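Local coordinates for organic hydroperoxide resistance protein (Deinococcus radiodurans, PDB 1USP) that probably reduces organic hydroperoxides with redox-active thiols, protecting the cell against oxidative damage as a member of the OsmC/Ohr family, at residues A[52-55]-A[56-60]; A[31-34]-A[35-38]; A[125-128]-A[129-133]; A[85-89]-A[90-94]. All blocks are in the same frame, centred on the assembly; numbering follows the deposited sequence.

Contact 1 of 4, residues A[52-55]-A[56-60]; sequences AGYA and ACFQG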
loop_
_atom_site.group_PDB
_atom_site.type_symbol
_atom_site.label_atom_id
_atom_site.label_comp_id
_atom_site.label_asym_id
_atom_site.label_seq_id
_atom_site.Cartn_x
_atom_site.Cartn_y
_atom_site.Cartn_z
ATOM N N ALA A 52 5.117 -0.853 3.792
ATOM C CA ALA A 52 5.063 -2.224 4.272
ATOM C C ALA A 52 4.663 -3.183 3.164
ATOM O O ALA A 52 5.226 -4.274 3.048
ATOM C CB ALA A 52 4.122 -2.335 5.441
ATOM N N GLY A 53 3.709 -2.771 2.339
ATOM C CA GLY A 53 3.235 -3.604 1.246
ATOM C C GLY A 53 4.238 -3.749 0.116
ATOM O O GLY A 53 4.422 -4.836 -0.431
ATOM N N TYR A 54 4.915 -2.663 -0.227
ATOM C CA TYR A 54 5.882 -2.675 -1.337
ATOM C C TYR A 54 7.096 -3.524 -0.958
ATOM O O TYR A 54 7.612 -4.275 -1.778
ATOM C CB TYR A 54 6.346 -1.250 -1.665
ATOM C CG TYR A 54 6.729 -0.965 -3.098
ATOM C CD1 TYR A 54 7.222 -1.953 -3.942
ATOM C CD2 TYR A 54 6.608 0.330 -3.604
ATOM C CE1 TYR A 54 7.593 -1.658 -5.273
ATOM C CE2 TYR A 54 6.954 0.627 -4.927
ATOM C CZ TYR A 54 7.453 -0.372 -5.749
ATOM O OH TYR A 54 7.801 -0.076 -7.041
ATOM N N ALA A 55 7.560 -3.403 0.284
ATOM C CA ALA A 55 8.666 -4.237 0.752
ATOM C C ALA A 55 8.273 -5.725 0.709
ATOM O O ALA A 55 9.060 -6.562 0.276
ATOM C CB ALA A 55 9.102 -3.832 2.150
ATOM N N ALA A 56 7.051 -6.035 1.124
ATOM C CA ALA A 56 6.557 -7.414 1.109
ATOM C C ALA A 56 6.434 -7.959 -0.329
ATOM O O ALA A 56 6.743 -9.122 -0.598
ATOM C CB ALA A 56 5.222 -7.490 1.833
ATOM N N CYS A 57 5.999 -7.096 -1.246
ATOM C CA CYS A 57 5.797 -7.455 -2.652
ATOM C C CYS A 57 7.130 -7.775 -3.317
ATOM O O CYS A 57 7.237 -8.696 -4.122
ATOM C CB CYS A 57 5.125 -6.282 -3.378
ATOM S SG CYS A 57 4.644 -6.625 -5.092
ATOM N N PHE A 58 8.151 -6.999 -2.973
ATOM C CA PHE A 58 9.505 -7.242 -3.485
ATOM C C PHE A 58 10.050 -8.559 -2.975
ATOM O O PHE A 58 10.729 -9.250 -3.692
ATOM C CB PHE A 58 10.458 -6.103 -3.118
ATOM C CG PHE A 58 11.007 -5.379 -4.302
ATOM C CD1 PHE A 58 10.153 -4.794 -5.219
ATOM C CD2 PHE A 58 12.380 -5.294 -4.515
ATOM C CE1 PHE A 58 10.659 -4.136 -6.326
ATOM C CE2 PHE A 58 12.877 -4.621 -5.609
ATOM C CZ PHE A 58 12.018 -4.051 -6.513
ATOM N N GLN A 59 9.745 -8.906 -1.732
ATOM C CA GLN A 59 10.145 -10.191 -1.175
ATOM C C GLN A 59 9.447 -11.353 -1.882
ATOM O O GLN A 59 10.079 -12.376 -2.150
ATOM C CB GLN A 59 9.887 -10.248 0.340
ATOM C CG GLN A 59 10.959 -9.552 1.164
ATOM C CD GLN A 59 12.268 -10.356 1.259
ATOM O OE1 GLN A 59 12.415 -11.387 0.605
ATOM N NE2 GLN A 59 13.212 -9.875 2.074
ATOM N N GLY A 60 8.163 -11.197 -2.193
ATOM C CA GLY A 60 7.437 -12.185 -2.983
ATOM C C GLY A 60 8.025 -12.304 -4.378
ATOM O O GLY A 60 8.209 -13.414 -4.916
#
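Cys57 N donates to Gly53 O at 2.9 Å, the shortest of four successive i-to-i+4 backbone bonds that run through this stretch of helix. Phe58 N reaches Tyr54 O at 3.0 Å, while the bonds from Ala56 N to Ala52 O and from Gln59 N to Ala55 O are each 3.2 Å long. On one flank, Tyr54 and Phe58, one helical turn apart, lie side by side and point the same way, with Tyr54 CE1 4.0 Å from Phe58 CD1. The two rings meet obliquely. The chi1 of Phe58, -117°, is near eclipsed, far from any staggered position. Tyr54 OH is hydrogen-bonded to Ser124 OG, which fixes the far end of this ring, and Phe58 packs on Met114, Ala117 and His118 of helix 107-120. The contact belongs to the long central helix 46-68 of the OsmC-like fold, whose aromatic flank is covered by helices 107-120 and 122-127 and by strand 91-101. Cys57 presents another flank: its SG is anti to the backbone N (chi1 -174°) and is joined in a disulfide to Cys121, consistent with the redox-active cysteine pair of Ohr proteins. CB of Cys57 rests 3.4 Å from Gly53 O. Ala52, Ala55 and Ala56 instead pack against apolar side chains of the neighbouring chain, and Gln59 NE2 donates to the backbone of that chain.

Contact 2 of 4, residues A[31-34]-A[35-38]; sequences SVPA and EMGG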
loop_
_atom_site.group_PDB
_atom_site.type_symbol
_atom_site.label_atom_id
_atom_site.label_comp_id
_atom_site.label_asym_id
_atom_site.label_seq_id
_atom_site.Cartn_x
_atom_site.Cartn_y
_atom_site.Cartn_z
ATOM N N SER A 31 -3.583 6.826 12.416
ATOM C CA SER A 31 -3.274 8.103 13.037
ATOM C C SER A 31 -2.564 8.976 12.026
ATOM O O SER A 31 -1.754 8.485 11.215
ATOM C CB SER A 31 -2.367 7.930 14.276
ATOM O OG SER A 31 -2.950 7.102 15.264
ATOM N N VAL A 32 -2.852 10.275 12.071
ATOM C CA VAL A 32 -2.133 11.230 11.243
ATOM C C VAL A 32 -0.836 11.596 11.952
ATOM O O VAL A 32 -0.857 11.966 13.137
ATOM C CB VAL A 32 -2.963 12.493 10.941
ATOM C CG1 VAL A 32 -2.158 13.453 10.071
ATOM C CG2 VAL A 32 -4.271 12.123 10.254
ATOM N N PRO A 33 0.300 11.449 11.266
ATOM C CA PRO A 33 1.597 11.769 11.873
ATOM C C PRO A 33 1.752 13.229 12.308
ATOM O O PRO A 33 1.224 14.151 11.677
ATOM C CB PRO A 33 2.605 11.404 10.786
ATOM C CG PRO A 33 1.874 10.422 9.905
ATOM C CD PRO A 33 0.452 10.887 9.912
ATOM N N ALA A 34 2.464 13.410 13.415
ATOM C CA ALA A 34 2.760 14.729 13.968
ATOM C C ALA A 34 3.418 15.642 12.938
ATOM O O ALA A 34 3.217 16.850 12.963
ATOM C CB ALA A 34 3.645 14.583 15.187
ATOM N N GLU A 35 4.177 15.043 12.023
ATOM C CA GLU A 35 4.854 15.762 10.948
ATOM C C GLU A 35 3.882 16.478 9.981
ATOM O O GLU A 35 4.246 17.498 9.383
ATOM C CB GLU A 35 5.780 14.788 10.190
ATOM C CG GLU A 35 6.959 14.259 11.020
ATOM C CD GLU A 35 6.820 12.800 11.473
ATOM O OE1 GLU A 35 5.838 12.462 12.171
ATOM O OE2 GLU A 35 7.718 11.982 11.154
HETATM N N MSE A 36 2.662 15.959 9.829
HETATM C CA MSE A 36 1.612 16.615 9.029
HETATM C C MSE A 36 0.493 17.223 9.876
HETATM O O MSE A 36 -0.630 17.358 9.393
HETATM C CB MSE A 36 0.947 15.623 8.065
HETATM C CG MSE A 36 1.713 15.254 6.792
HETATM SE SE MSE A 36 1.411 13.343 6.440
HETATM C CE MSE A 36 2.309 12.818 7.926
ATOM N N GLY A 37 0.776 17.579 11.125
ATOM C CA GLY A 37 -0.206 18.252 11.965
ATOM C C GLY A 37 -1.203 17.350 12.674
ATOM O O GLY A 37 -2.187 17.832 13.235
ATOM N N GLY A 38 -0.956 16.041 12.665
ATOM C CA GLY A 38 -1.797 15.101 13.385
ATOM C C GLY A 38 -1.295 14.920 14.798
ATOM O O GLY A 38 -0.295 15.509 15.174
HETATM O O HOH W 1 3.856 10.752 14.269
#
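Pro33 and Met36, the latter a selenomethionine, lie side by side and point the same way; the modelled position of the methyl CE, too close to the proline ring, is doubtful. On another side, Val32 directs CG1 at the glycine end of the turn, 3.7 Å from Gly38 CA, and passes more loosely by CB of Met36. Glu35 bends at chi2 (106°), which brings its carboxylate back toward the start of the turn. There a water accepts from Ala34 N at 3.1 Å and donates only weakly to Glu35 OE1; OE2 bonds to a glycerol, probably from the crystallisation liquor. In the backbone, Pro33 O is gripped twice, by Met36 N and Gly38 N, each 3.0 Å away, from opposite faces of its carbonyl plane. Gly37 N closes the inner bond to Ala34 O at 3.1 Å. Gly38 CA also makes a CH...O contact with Val32 O at 3.3 Å. Pro33, Glu35 and Met36 pack against aromatic side chains of the neighbouring chain. The paired bonds from Gly38 to Pro33 and from Gly37 to Ala34, with Gly37 at positive phi (83°), form a Schellman motif, closing a single short helical turn in the loop between strand 27-29 and helix 46-68.

Contact 3 of 4, residues A[125-128]-A[129-133]; sequences AATR and NNVDV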
loop_
_atom_site.group_PDB
_atom_site.type_symbol
_atom_site.label_atom_id
_atom_site.label_comp_id
_atom_site.label_asym_id
_atom_site.label_seq_id
_atom_site.Cartn_x
_atom_site.Cartn_y
_atom_site.Cartn_z
ATOM N N ALA A 125 4.870 -2.440 -11.236
ATOM C CA ALA A 125 4.041 -2.313 -12.439
ATOM C C ALA A 125 2.999 -1.211 -12.269
ATOM O O ALA A 125 2.778 -0.405 -13.170
ATOM C CB ALA A 125 3.366 -3.637 -12.760
ATOM N N ALA A 126 2.376 -1.164 -11.095
ATOM C CA ALA A 126 1.326 -0.181 -10.789
ATOM C C ALA A 126 1.812 1.249 -10.808
ATOM O O ALA A 126 1.045 2.142 -11.160
ATOM C CB ALA A 126 0.716 -0.476 -9.415
ATOM N N THR A 127 3.066 1.468 -10.401
ATOM C CA THR A 127 3.586 2.819 -10.220
ATOM C C THR A 127 4.543 3.250 -11.321
ATOM O O THR A 127 5.079 4.364 -11.283
ATOM C CB THR A 127 4.305 2.953 -8.873
ATOM O OG1 THR A 127 5.367 1.996 -8.775
ATOM C CG2 THR A 127 3.351 2.643 -7.730
ATOM N N ARG A 128 4.744 2.376 -12.296
ATOM C CA ARG A 128 5.680 2.628 -13.381
ATOM C C ARG A 128 5.403 3.961 -14.070
ATOM O O ARG A 128 4.248 4.309 -14.366
ATOM C CB ARG A 128 5.627 1.480 -14.387
ATOM C CG ARG A 128 6.886 1.362 -15.248
ATOM C CD ARG A 128 7.187 -0.050 -15.690
ATOM N NE ARG A 128 7.634 -0.879 -14.568
ATOM C CZ ARG A 128 7.392 -2.176 -14.435
ATOM N NH1 ARG A 128 6.702 -2.838 -15.369
ATOM N NH2 ARG A 128 7.848 -2.826 -13.366
ATOM N N ASN A 129 6.472 4.709 -14.317
ATOM C CA ASN A 129 6.409 6.017 -14.993
ATOM C C ASN A 129 5.706 7.148 -14.224
ATOM O O ASN A 129 5.705 8.296 -14.684
ATOM C CB ASN A 129 5.813 5.859 -16.406
ATOM C CG ASN A 129 6.347 4.629 -17.130
ATOM O OD1 ASN A 129 7.568 4.424 -17.233
ATOM N ND2 ASN A 129 5.434 3.789 -17.624
ATOM N N ASN A 130 5.115 6.847 -13.063
ATOM C CA ASN A 130 4.500 7.866 -12.206
ATOM C C ASN A 130 5.392 8.189 -11.012
ATOM O O ASN A 130 5.523 9.357 -10.603
ATOM C CB ASN A 130 3.133 7.394 -11.683
ATOM C CG ASN A 130 2.116 7.162 -12.792
ATOM O OD1 ASN A 130 2.061 7.909 -13.767
ATOM N ND2 ASN A 130 1.309 6.123 -12.643
ATOM N N VAL A 131 5.967 7.141 -10.425
ATOM C CA VAL A 131 6.847 7.265 -9.278
ATOM C C VAL A 131 8.278 6.971 -9.736
ATOM O O VAL A 131 8.540 5.936 -10.354
ATOM C CB VAL A 131 6.449 6.289 -8.168
ATOM C CG1 VAL A 131 7.401 6.412 -6.959
ATOM C CG2 VAL A 131 4.983 6.529 -7.740
ATOM N N ASP A 132 9.189 7.887 -9.436
ATOM C CA ASP A 132 10.621 7.760 -9.763
ATOM C C ASP A 132 11.338 6.871 -8.753
ATOM O O ASP A 132 12.167 7.329 -7.959
ATOM C CB ASP A 132 11.266 9.161 -9.846
ATOM C CG ASP A 132 12.696 9.139 -10.419
ATOM O OD1 ASP A 132 13.206 8.061 -10.832
ATOM O OD2 ASP A 132 13.385 10.176 -10.495
ATOM N N VAL A 133 11.038 5.578 -8.808
ATOM C CA VAL A 133 11.491 4.632 -7.811
ATOM C C VAL A 133 13.027 4.554 -7.854
ATOM O O VAL A 133 13.619 4.557 -8.911
ATOM C CB VAL A 133 10.870 3.223 -8.044
ATOM C CG1 VAL A 133 11.394 2.225 -7.030
ATOM C CG2 VAL A 133 9.343 3.288 -7.982
#
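The backbone reverses sharply as the helix gives way to loop: Thr127 O accepts from both Asn130 N at 3.1 Å and Val131 N at 3.0 Å. The second bond is nearly straight (N-H...O angle 168°) and meets the oxygen close to the C=O axis, whereas Asn130 N comes from above the carbonyl plane. Arg128 and Asn129, the latter at a positive phi of 67°, are the central residues of a type II beta turn. Val131 N closes the wider i-to-i+4 loop on the same oxygen, where the chain passes from helix 122-127 into the connection to strand 134-137 of the OsmC-like fold. A further tight reversal follows, an inverse gamma turn centred on Asp132. Inside the bend, Val131 lays CG2 against Thr127 CB at 3.8 Å. Thr127 OG1 lies between its backbone N and carbonyl carbon (chi1 57°), where it bonds back to Tyr123 O, one helical turn earlier. On the outer side Arg128 and Asn129 run at a slant to one another, Arg128 CG being 3.7 Å from Asn129 ND2, with guanidinium and amide well out of parallel. The arginine chain folds at chi3, and Ala125 CA lies 3.8 Å above one face of the guanidinium plane, off toward its rim. Asn130 points its amide elsewhere: ND2 donates to the backbone of the neighbouring chain, a polar side chain of which also bonds to Arg128 O.

Contact 4 of 4, residues A[85-89]-A[90-94]; sequences LQKAG and LAFAL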
loop_
_atom_site.group_PDB
_atom_site.type_symbol
_atom_site.label_atom_id
_atom_site.label_comp_id
_atom_site.label_asym_id
_atom_site.label_seq_id
_atom_site.Cartn_x
_atom_site.Cartn_y
_atom_site.Cartn_z
ATOM N N LEU A 85 5.644 11.347 1.365
ATOM C CA LEU A 85 4.543 12.122 0.830
ATOM C C LEU A 85 5.072 13.486 0.420
ATOM O O LEU A 85 5.708 14.177 1.214
ATOM C CB LEU A 85 3.441 12.284 1.878
ATOM C CG LEU A 85 2.161 12.951 1.381
ATOM C CD1 LEU A 85 1.459 12.059 0.360
ATOM C CD2 LEU A 85 1.244 13.288 2.534
ATOM N N GLN A 86 4.806 13.860 -0.820
ATOM C CA GLN A 86 5.215 15.147 -1.355
ATOM C C GLN A 86 3.966 15.905 -1.785
ATOM O O GLN A 86 3.019 15.310 -2.289
ATOM C CB GLN A 86 6.163 14.948 -2.545
ATOM C CG GLN A 86 7.531 14.393 -2.176
ATOM C CD GLN A 86 8.515 14.378 -3.348
ATOM O OE1 GLN A 86 8.158 14.738 -4.469
ATOM N NE2 GLN A 86 9.749 13.945 -3.089
ATOM N N LYS A 87 3.944 17.211 -1.546
ATOM C CA LYS A 87 2.864 18.062 -2.033
ATOM C C LYS A 87 3.197 18.446 -3.472
ATOM O O LYS A 87 4.340 18.781 -3.788
ATOM C CB LYS A 87 2.693 19.317 -1.164
ATOM C CG LYS A 87 2.038 19.062 0.199
ATOM C CD LYS A 87 1.231 20.276 0.703
ATOM C CE LYS A 87 -0.061 19.876 1.431
ATOM N NZ LYS A 87 -1.290 19.954 0.562
ATOM N N ALA A 88 2.186 18.391 -4.331
ATOM C CA ALA A 88 2.338 18.642 -5.760
ATOM C C ALA A 88 1.175 19.523 -6.213
ATOM O O ALA A 88 0.259 19.057 -6.895
ATOM C CB ALA A 88 2.350 17.313 -6.532
ATOM N N GLY A 89 1.216 20.788 -5.809
ATOM C CA GLY A 89 0.113 21.706 -6.017
ATOM C C GLY A 89 -1.058 21.361 -5.112
ATOM O O GLY A 89 -0.927 21.341 -3.887
ATOM N N LEU A 90 -2.202 21.084 -5.726
ATOM C CA LEU A 90 -3.374 20.575 -5.016
ATOM C C LEU A 90 -3.346 19.037 -4.945
ATOM O O LEU A 90 -4.163 18.422 -4.263
ATOM C CB LEU A 90 -4.650 21.051 -5.707
ATOM C CG LEU A 90 -4.749 22.569 -5.936
ATOM C CD1 LEU A 90 -5.913 22.898 -6.826
ATOM C CD2 LEU A 90 -4.874 23.286 -4.612
ATOM N N ALA A 91 -2.406 18.434 -5.656
ATOM C CA ALA A 91 -2.234 16.988 -5.657
ATOM C C ALA A 91 -1.158 16.604 -4.654
ATOM O O ALA A 91 -0.459 17.462 -4.099
ATOM C CB ALA A 91 -1.858 16.487 -7.064
ATOM N N PHE A 92 -1.080 15.304 -4.396
ATOM C CA PHE A 92 -0.015 14.709 -3.622
ATOM C C PHE A 92 0.662 13.658 -4.494
ATOM O O PHE A 92 0.062 13.146 -5.459
ATOM C CB PHE A 92 -0.576 14.060 -2.352
ATOM C CG PHE A 92 -1.078 15.038 -1.333
ATOM C CD1 PHE A 92 -2.400 15.480 -1.362
ATOM C CD2 PHE A 92 -0.229 15.515 -0.337
ATOM C CE1 PHE A 92 -2.878 16.392 -0.407
ATOM C CE2 PHE A 92 -0.691 16.423 0.625
ATOM C CZ PHE A 92 -2.022 16.869 0.585
ATOM N N ALA A 93 1.910 13.345 -4.159
ATOM C CA ALA A 93 2.667 12.304 -4.856
ATOM C C ALA A 93 3.531 11.503 -3.888
ATOM O O ALA A 93 3.960 12.017 -2.866
ATOM C CB ALA A 93 3.542 12.905 -5.923
ATOM N N LEU A 94 3.799 10.253 -4.247
ATOM C CA LEU A 94 4.652 9.377 -3.462
ATOM C C LEU A 94 6.069 9.385 -4.006
ATOM O O LEU A 94 6.293 9.361 -5.217
ATOM C CB LEU A 94 4.109 7.940 -3.471
ATOM C CG LEU A 94 2.712 7.782 -2.862
ATOM C CD1 LEU A 94 2.294 6.331 -2.895
ATOM C CD2 LEU A 94 2.623 8.318 -1.431
HETATM O O HOH W 2 -1.612 19.332 -2.218
#
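Lys87 lies alongside Phe92 and points the same way, its CE 3.6 Å from Phe92 CE2 and its NZ only 3.2 Å from Phe92 CZ. The approach to the ring is oblique. Bends at chi3 and chi4 (-98° for the latter) curl the amino group over toward a water, which accepts from Lys87 NZ at 2.9 Å and donates to Gly89 O and Ala91 O, linking the amino group to two carbonyls of the turn. The same water sits above one face of the Phe92 ring, off toward its rim. A basic side chain of the neighbouring chain lies close to NZ, a like-charge approach that the water and its two carbonyls may partly offset. Leu85 comes across the other end of the ring at a slant, its CG 3.9 Å from Phe92 CD2, and its CD1 also reaches Leu94. These residues share one face of a two-stranded antiparallel hairpin, strands 78-88 and 91-101, closed by a type II' turn from Ala88 to Ala91 with Gly89 at positive phi. Gln86 and Ala93 are a hydrogen-bonded pair, N to O at 2.9 Å in both directions. At the turn, Ala88 N to Ala91 O is 2.8 Å, and the water is a second partner of that oxygen. Ala88 and Ala91 bring their methyls together on the opposite face, where Gln86 also lies and sends NE2 to a polar side chain of the neighbouring chain. Through Leu85 the sheet runs on into a strand of that chain.

Overall arrangement
Contact 1 is the buried one, on helix 46-68 near the centre of the chain; contact 3 is partly buried, and contacts 2 and 4 lie at the surface. Contacts 1 and 3 meet where Tyr54 OH packs on Thr127 OG1 and Val133 CG2. Contact 4 touches contact 3 through Leu94 and Val131, and contact 2 through Leu85 and the selenium of Met36, whereas contacts 1 and 2 stay about 13 Å apart at their nearest atoms. Buried helix chemistry is aromatic packing and a disulfide; contact 3 turns on one carbonyl taken by two N-H groups, whereas the surface turns of contacts 2 and 4 use glycines at positive phi and a bridging water each. The neighbouring chain comes within reach of all four.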